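Local coordinates for protein poly(ADP-ribose) glycohydrolase (Thermomonospora curvata, PDB 3SIG) that hydrolyses the ribose-ribose glycosidic bonds of poly(ADP-ribose), releasing ADP-ribose, at residues A90-A95 / L215-W220; P141-H146 / T174-N179. All coordinates share one frame; numbering follows the deposited sequence. Where two conformers were deposited one is given.

Contact 1 of 2, residues A90-A95 / L215-W220; sequences ACLNFA and LVLGAW. With AR6 ([(2R,3S,4R,5R)-5-(6-aminopurin-9-yl)-3,4-dihydroxy-oxolan-2-yl]methyl [hydroxy-[[(2R,3S,4R,5S)-3,4,5-trihydroxyoxolan-2-yl]methoxy]phosphoryl] hydrogen phosphate), chain B.
A90 and C91 pair with L215 and V216 as neighbouring parallel strands, their axes 4.8 Å apart. Two backbone hydrogen bonds join them: V216 N gives to A90 O at 2.9 Å, and L92 N to V216 O at 3.1 Å. Where the strands part, a water bridges L92 O and V216 O.

Apolar contacts follow the sheet's two faces. C91 SG meets V216 CB on one face, towards helix 74-84; on the other, the small methyl of A90 lies beside L215, which is modelled in two conformations. With CG anti to its backbone N (chi1 176°), L92 sets CD2 over the five-membered ring of W220, 3.8 Å from its centroid, a CH-pi contact.

A second CH-pi contact puts the backbone CA of W220 over the centre of the F94 ring, 3.8 Å from the centroid, while the two ring planes are inclined at 49°. G218 suits its place because a side chain there would press on F94 CZ. The edge of the F94 ring at CD2 meets ADP-ribose O5' at 3.4 Å, and A219 O approaches the ligand's C5' at 3.2 Å. Cutting F94 back to an alanine is likely to leave W220 CA without its aromatic cover and the ribose-phosphate link without its apolar wall.

Apart from the backbone pairing, the contact is therefore apolar and buried: it probably offers the ligand mainly a surface to lie against, while hydrogen bonds to it come from neighbours such as Q111 and E112.

Contact 2 of 2, residues P141-H146 / T174-N179; sequences PLYSDH and TSPAPN
P141-H146 and T174-N179 run roughly antiparallel, 161° apart end to end, but form no sheet. At one end N179 N gives a hydrogen bond to P141 O, 2.8 Å long and nearly straight (166°), its donor tilted from the carbonyl plane. At the other, a water donates to S144 O and H146 O and accepts from S175 OG at 2.7 Å, joining the two segments through solvent at this end.

Y143 fills the middle. Its ring presents the CD2 edge to A177 O at 3.3 Å, with that oxygen near the ring plane, while P141 O of its own segment lies over the centre of one face. Y143 CD2 also packs on P176 CB at 3.8 Å; proline offers a rigid apolar surface here and needs no backbone N-H partner.

With CG anti to the backbone N (chi1 -166°), the amide of N179 is carried to the tyrosine. ND2 of N179 gives Y143 OH a hydrogen bond of 3.1 Å, with the hydroxyl oxygen close to the amide plane. OD1, the other branch, bonds A182 N, so both polar ends of the amide are engaged. L142 CD2 touches P178 CB at 4.0 Å, and R199 NH2 reaches both L142 O and P176 O.

N179 is thus the N-cap of helix 180-183, in a strand-to-helix connection of this macrodomain-type fold that passes close to ADP-ribose at A177.

How the contacts relate
Contact 1 lies in the core, near the centre of the chain, whereas contact 2 is only partly buried and sits about 13 Å away, centre to centre. They share one mixed sheet: strands 90-94 and 163-175 are neighbours in it, yet contact 1 pairs two strands directly, while contact 2 fastens a loop to the end of one. The chemistry follows: apolar and aromatic packing inside, amide, hydroxyl and water bridges towards the surface. Two probable hydrogen bonds join them: W220 NE1 to the backbone S175 O at 2.9 Å and N93 ND2 to T174 OG1 at 3.0 Å. Contact 1 supplies pocket residues; contact 2 only comes near the ligand, at A177.

Contact 1 of 2, residues A90-A95 / L215-W220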
loop_
_atom_site.group_PDB
_atom_site.type_symbol
_atom_site.label_atom_id
_atom_site.label_comp_id
_atom_site.label_asym_id
_atom_site.label_seq_id
_atom_site.Cartn_x
_atom_site.Cartn_y
_atom_site.Cartn_z
ATOM N N ALA A 90 0.419 -3.360 9.053
ATOM C CA ALA A 90 -0.024 -3.511 7.650
ATOM C C ALA A 90 -0.110 -2.160 6.986
ATOM O O ALA A 90 -0.583 -1.184 7.570
ATOM C CB ALA A 90 -1.380 -4.212 7.584
ATOM N N CYS A 91 0.326 -2.097 5.731
ATOM C CA CYS A 91 0.344 -0.899 4.918
ATOM C C CYS A 91 -0.399 -1.076 3.617
ATOM O O CYS A 91 -0.221 -2.093 2.944
ATOM C CB CYS A 91 1.807 -0.591 4.549
ATOM S SG CYS A 91 2.943 -0.304 5.898
ATOM N N LEU A 92 -1.208 -0.098 3.258
ATOM C CA LEU A 92 -1.869 -0.078 1.961
ATOM C C LEU A 92 -0.913 0.406 0.866
ATOM O O LEU A 92 -0.361 1.504 0.979
ATOM C CB LEU A 92 -3.133 0.806 2.051
ATOM C CG LEU A 92 -3.909 1.033 0.748
ATOM C CD1 LEU A 92 -4.409 -0.263 0.160
ATOM C CD2 LEU A 92 -5.068 1.987 1.014
ATOM N N ASN A 93 -0.726 -0.446 -0.139
ATOM C CA ASN A 93 -0.049 -0.126 -1.382
ATOM C C ASN A 93 -1.054 0.456 -2.348
ATOM O O ASN A 93 -2.072 -0.183 -2.637
ATOM C CB ASN A 93 0.552 -1.427 -1.938
ATOM C CG ASN A 93 1.129 -1.272 -3.335
ATOM O OD1 ASN A 93 1.443 -0.175 -3.766
ATOM N ND2 ASN A 93 1.246 -2.391 -4.069
ATOM N N PHE A 94 -0.782 1.687 -2.814
ATOM C CA PHE A 94 -1.678 2.391 -3.725
ATOM C C PHE A 94 -1.385 1.834 -5.121
ATOM O O PHE A 94 -0.633 2.391 -5.950
ATOM C CB PHE A 94 -1.434 3.899 -3.692
ATOM C CG PHE A 94 -1.507 4.536 -2.312
ATOM C CD1 PHE A 94 -2.139 3.940 -1.223
ATOM C CD2 PHE A 94 -0.998 5.821 -2.134
ATOM C CE1 PHE A 94 -2.208 4.579 0.004
ATOM C CE2 PHE A 94 -1.052 6.463 -0.897
ATOM C CZ PHE A 94 -1.647 5.841 0.172
ATOM N N ALA A 95 -1.986 0.682 -5.384
ATOM C CA ALA A 95 -1.512 -0.221 -6.408
ATOM C C ALA A 95 -1.913 0.141 -7.807
ATOM O O ALA A 95 -3.018 0.651 -8.045
ATOM C CB ALA A 95 -2.059 -1.573 -6.102
ATOM N N LEU A 215 -2.355 0.035 11.289
ATOM C CA LEU A 215 -2.394 0.271 9.858
ATOM C C LEU A 215 -1.726 1.548 9.465
ATOM O O LEU A 215 -1.772 2.571 10.177
ATOM C CB LEU A 215 -3.812 0.388 9.360
ATOM C CG LEU A 215 -4.787 -0.700 9.801
ATOM C CD1 LEU A 215 -6.178 -0.425 9.209
ATOM C CD2 LEU A 215 -4.336 -2.110 9.471
ATOM N N VAL A 216 -1.183 1.514 8.272
ATOM C CA VAL A 216 -0.726 2.737 7.617
ATOM C C VAL A 216 -1.534 2.885 6.327
ATOM O O VAL A 216 -1.371 2.083 5.394
ATOM C CB VAL A 216 0.787 2.760 7.325
ATOM C CG1 VAL A 216 1.153 4.066 6.654
ATOM C CG2 VAL A 216 1.616 2.580 8.622
ATOM N N LEU A 217 -2.399 3.886 6.320
ATOM C CA LEU A 217 -3.266 4.236 5.193
ATOM C C LEU A 217 -2.835 5.614 4.696
ATOM O O LEU A 217 -1.789 6.140 5.099
ATOM C CB LEU A 217 -4.742 4.261 5.639
ATOM C CG LEU A 217 -5.243 2.963 6.274
ATOM C CD1 LEU A 217 -6.689 3.120 6.729
ATOM C CD2 LEU A 217 -5.108 1.795 5.345
ATOM N N GLY A 218 -3.579 6.190 3.774
ATOM C CA GLY A 218 -3.199 7.494 3.219
ATOM C C GLY A 218 -4.149 7.858 2.103
ATOM O O GLY A 218 -5.274 7.333 2.023
ATOM N N ALA A 219 -3.663 8.737 1.238
ATOM C CA ALA A 219 -4.447 9.339 0.169
ATOM C C ALA A 219 -4.516 8.469 -1.077
ATOM O O ALA A 219 -4.190 8.862 -2.186
ATOM C CB ALA A 219 -3.891 10.717 -0.154
ATOM N N TRP A 220 -4.938 7.240 -0.845
ATOM C CA TRP A 220 -5.129 6.169 -1.822
ATOM C C TRP A 220 -5.894 6.690 -3.025
ATOM O O TRP A 220 -6.963 7.300 -2.875
ATOM C CB TRP A 220 -5.953 5.097 -1.142
ATOM C CG TRP A 220 -6.260 3.852 -1.893
ATOM C CD1 TRP A 220 -5.415 3.059 -2.635
ATOM C CD2 TRP A 220 -7.523 3.210 -1.879
ATOM N NE1 TRP A 220 -6.099 1.953 -3.085
ATOM C CE2 TRP A 220 -7.389 2.017 -2.614
ATOM C CE3 TRP A 220 -8.771 3.524 -1.294
ATOM C CZ2 TRP A 220 -8.453 1.143 -2.812
ATOM C CZ3 TRP A 220 -9.824 2.655 -1.493
ATOM C CH2 TRP A 220 -9.667 1.486 -2.254
HETATM N N1 AR6 B . 3.904 7.983 1.097
HETATM C C2 AR6 B . 2.750 8.542 1.450
HETATM N N3 AR6 B . 1.948 9.295 0.644
HETATM C C4 AR6 B . 2.420 9.423 -0.618
HETATM C C5 AR6 B . 3.658 8.832 -1.052
HETATM C C6 AR6 B . 4.353 8.105 -0.121
HETATM N N6 AR6 B . 5.573 7.525 -0.472
HETATM N N7 AR6 B . 3.793 9.174 -2.444
HETATM C C8 AR6 B . 2.775 9.908 -2.746
HETATM N N9 AR6 B . 1.903 10.112 -1.717
HETATM P PA AR6 B . -0.128 7.811 -5.732
HETATM P PB AR6 B . -2.636 6.549 -6.728
HETATM C "C1'" AR6 B . 0.636 10.834 -1.629
HETATM O O1A AR6 B . -0.266 8.851 -6.785
HETATM O O1B AR6 B . -3.421 5.453 -6.036
HETATM C C1D AR6 B . 1.502 4.310 -9.300
HETATM O O1D AR6 B . 2.202 4.449 -10.504
HETATM C "C2'" AR6 B . 0.498 11.961 -2.630
HETATM O "O2'" AR6 B . -0.230 13.015 -2.064
HETATM O O2A AR6 B . 1.156 7.023 -5.679
HETATM O O2B AR6 B . -3.319 7.846 -7.000
HETATM C C2D AR6 B . 0.886 2.966 -9.293
HETATM O O2D AR6 B . 1.695 1.897 -9.645
HETATM C "C3'" AR6 B . -0.291 11.321 -3.713
HETATM O "O3'" AR6 B . -1.076 12.230 -4.413
HETATM O O3A AR6 B . -1.376 6.828 -5.791
HETATM C C3D AR6 B . -0.454 3.159 -9.862
HETATM O O3D AR6 B . -0.268 2.986 -11.242
HETATM C "C4'" AR6 B . -1.142 10.299 -3.015
HETATM O "O4'" AR6 B . -0.476 9.994 -1.810
HETATM C C4D AR6 B . -0.769 4.563 -9.483
HETATM O O4D AR6 B . 0.452 5.254 -9.265
HETATM C "C5'" AR6 B . -1.438 9.031 -3.804
HETATM O "O5'" AR6 B . -0.233 8.427 -4.247
HETATM C C5D AR6 B . -1.669 4.679 -8.253
HETATM O O5D AR6 B . -2.019 6.041 -8.091
HETATM O O HOH W 1 -0.796 3.592 3.002
#

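Contact 2 of 2, residues P141-H146 / T174-N179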
loop_
_atom_site.group_PDB
_atom_site.type_symbol
_atom_site.label_atom_id
_atom_site.label_comp_id
_atom_site.label_asym_id
_atom_site.label_seq_id
_atom_site.Cartn_x
_atom_site.Cartn_y
_atom_site.Cartn_z
ATOM N N PRO A 141 -11.467 0.951 -15.994
ATOM C CA PRO A 141 -10.677 1.707 -15.020
ATOM C C PRO A 141 -11.261 1.760 -13.608
ATOM O O PRO A 141 -10.585 2.270 -12.703
ATOM C CB PRO A 141 -10.587 3.096 -15.639
ATOM C CG PRO A 141 -11.799 3.193 -16.534
ATOM C CD PRO A 141 -11.951 1.810 -17.090
ATOM N N LEU A 142 -12.447 1.199 -13.390
ATOM C CA LEU A 142 -12.905 1.008 -12.020
ATOM C C LEU A 142 -12.111 -0.105 -11.368
ATOM O O LEU A 142 -12.099 -0.199 -10.144
ATOM C CB LEU A 142 -14.390 0.674 -11.956
ATOM C CG LEU A 142 -15.379 1.840 -12.167
ATOM C CD1 LEU A 142 -16.789 1.305 -12.345
ATOM C CD2 LEU A 142 -15.340 2.808 -10.996
ATOM N N TYR A 143 -11.475 -0.962 -12.170
ATOM C CA TYR A 143 -10.722 -2.126 -11.687
ATOM C C TYR A 143 -11.648 -3.031 -10.882
ATOM O O TYR A 143 -12.821 -3.208 -11.260
ATOM C CB TYR A 143 -9.440 -1.724 -10.941
ATOM C CG TYR A 143 -8.569 -0.789 -11.733
ATOM C CD1 TYR A 143 -8.245 -1.034 -13.049
ATOM C CD2 TYR A 143 -8.049 0.348 -11.141
ATOM C CE1 TYR A 143 -7.428 -0.172 -13.750
ATOM C CE2 TYR A 143 -7.238 1.205 -11.826
ATOM C CZ TYR A 143 -6.933 0.961 -13.114
ATOM O OH TYR A 143 -6.096 1.820 -13.773
ATOM N N SER A 144 -11.180 -3.646 -9.808
ATOM C CA SER A 144 -11.995 -4.590 -9.072
ATOM C C SER A 144 -11.518 -4.600 -7.616
ATOM O O SER A 144 -10.476 -4.044 -7.294
ATOM C CB SER A 144 -11.841 -6.006 -9.645
ATOM O OG SER A 144 -10.579 -6.563 -9.290
ATOM N N ASP A 145 -12.250 -5.320 -6.785
ATOM C CA ASP A 145 -11.957 -5.484 -5.368
ATOM C C ASP A 145 -10.958 -6.617 -5.104
ATOM O O ASP A 145 -10.725 -6.939 -3.949
ATOM C CB ASP A 145 -13.227 -5.765 -4.557
ATOM C CG ASP A 145 -14.186 -4.613 -4.506
ATOM O OD1 ASP A 145 -13.814 -3.460 -4.745
ATOM O OD2 ASP A 145 -15.369 -4.894 -4.184
ATOM N N HIS A 146 -10.332 -7.208 -6.127
ATOM C CA HIS A 146 -9.247 -8.170 -5.846
ATOM C C HIS A 146 -8.174 -7.497 -4.987
ATOM O O HIS A 146 -7.831 -6.341 -5.223
ATOM C CB HIS A 146 -8.556 -8.670 -7.129
ATOM C CG HIS A 146 -9.388 -9.571 -7.992
ATOM N ND1 HIS A 146 -9.265 -10.949 -8.017
ATOM C CD2 HIS A 146 -10.341 -9.264 -8.893
ATOM C CE1 HIS A 146 -10.118 -11.449 -8.907
ATOM N NE2 HIS A 146 -10.787 -10.445 -9.443
ATOM N N THR A 174 -2.478 -4.866 -1.239
ATOM C CA THR A 174 -2.379 -4.319 -2.586
ATOM C C THR A 174 -3.751 -4.322 -3.219
ATOM O O THR A 174 -4.306 -5.382 -3.515
ATOM C CB THR A 174 -1.336 -5.138 -3.396
ATOM O OG1 THR A 174 -0.045 -4.806 -2.887
ATOM C CG2 THR A 174 -1.313 -4.870 -4.871
ATOM N N SER A 175 -4.298 -3.120 -3.378
ATOM C CA SER A 175 -5.632 -2.919 -3.904
ATOM C C SER A 175 -5.603 -1.628 -4.701
ATOM O O SER A 175 -5.227 -0.595 -4.161
ATOM C CB SER A 175 -6.608 -2.757 -2.730
ATOM O OG SER A 175 -7.897 -2.296 -3.137
ATOM N N PRO A 176 -5.993 -1.661 -5.994
ATOM C CA PRO A 176 -5.972 -0.416 -6.769
ATOM C C PRO A 176 -7.231 0.390 -6.548
ATOM O O PRO A 176 -8.348 -0.122 -6.609
ATOM C CB PRO A 176 -5.945 -0.926 -8.215
ATOM C CG PRO A 176 -6.724 -2.204 -8.145
ATOM C CD PRO A 176 -6.434 -2.807 -6.798
ATOM N N ALA A 177 -7.065 1.673 -6.284
ATOM C CA ALA A 177 -8.204 2.585 -6.259
ATOM C C ALA A 177 -8.730 2.680 -7.691
ATOM O O ALA A 177 -7.981 2.480 -8.655
ATOM C CB ALA A 177 -7.794 3.965 -5.752
ATOM N N PRO A 178 -10.011 3.035 -7.858
ATOM C CA PRO A 178 -10.500 3.286 -9.217
ATOM C C PRO A 178 -9.685 4.399 -9.863
ATOM O O PRO A 178 -9.294 5.374 -9.217
ATOM C CB PRO A 178 -11.948 3.692 -8.994
ATOM C CG PRO A 178 -12.025 4.145 -7.583
ATOM C CD PRO A 178 -11.044 3.284 -6.839
ATOM N N ASN A 179 -9.437 4.276 -11.151
ATOM C CA ASN A 179 -8.712 5.275 -11.907
ATOM C C ASN A 179 -9.693 6.360 -12.354
ATOM O O ASN A 179 -10.207 6.374 -13.494
ATOM C CB ASN A 179 -8.031 4.621 -13.101
ATOM C CG ASN A 179 -6.988 5.499 -13.739
ATOM O OD1 ASN A 179 -7.055 6.720 -13.683
ATOM N ND2 ASN A 179 -5.971 4.868 -14.299
HETATM O O HOH W 2 -9.069 -4.032 -4.889
#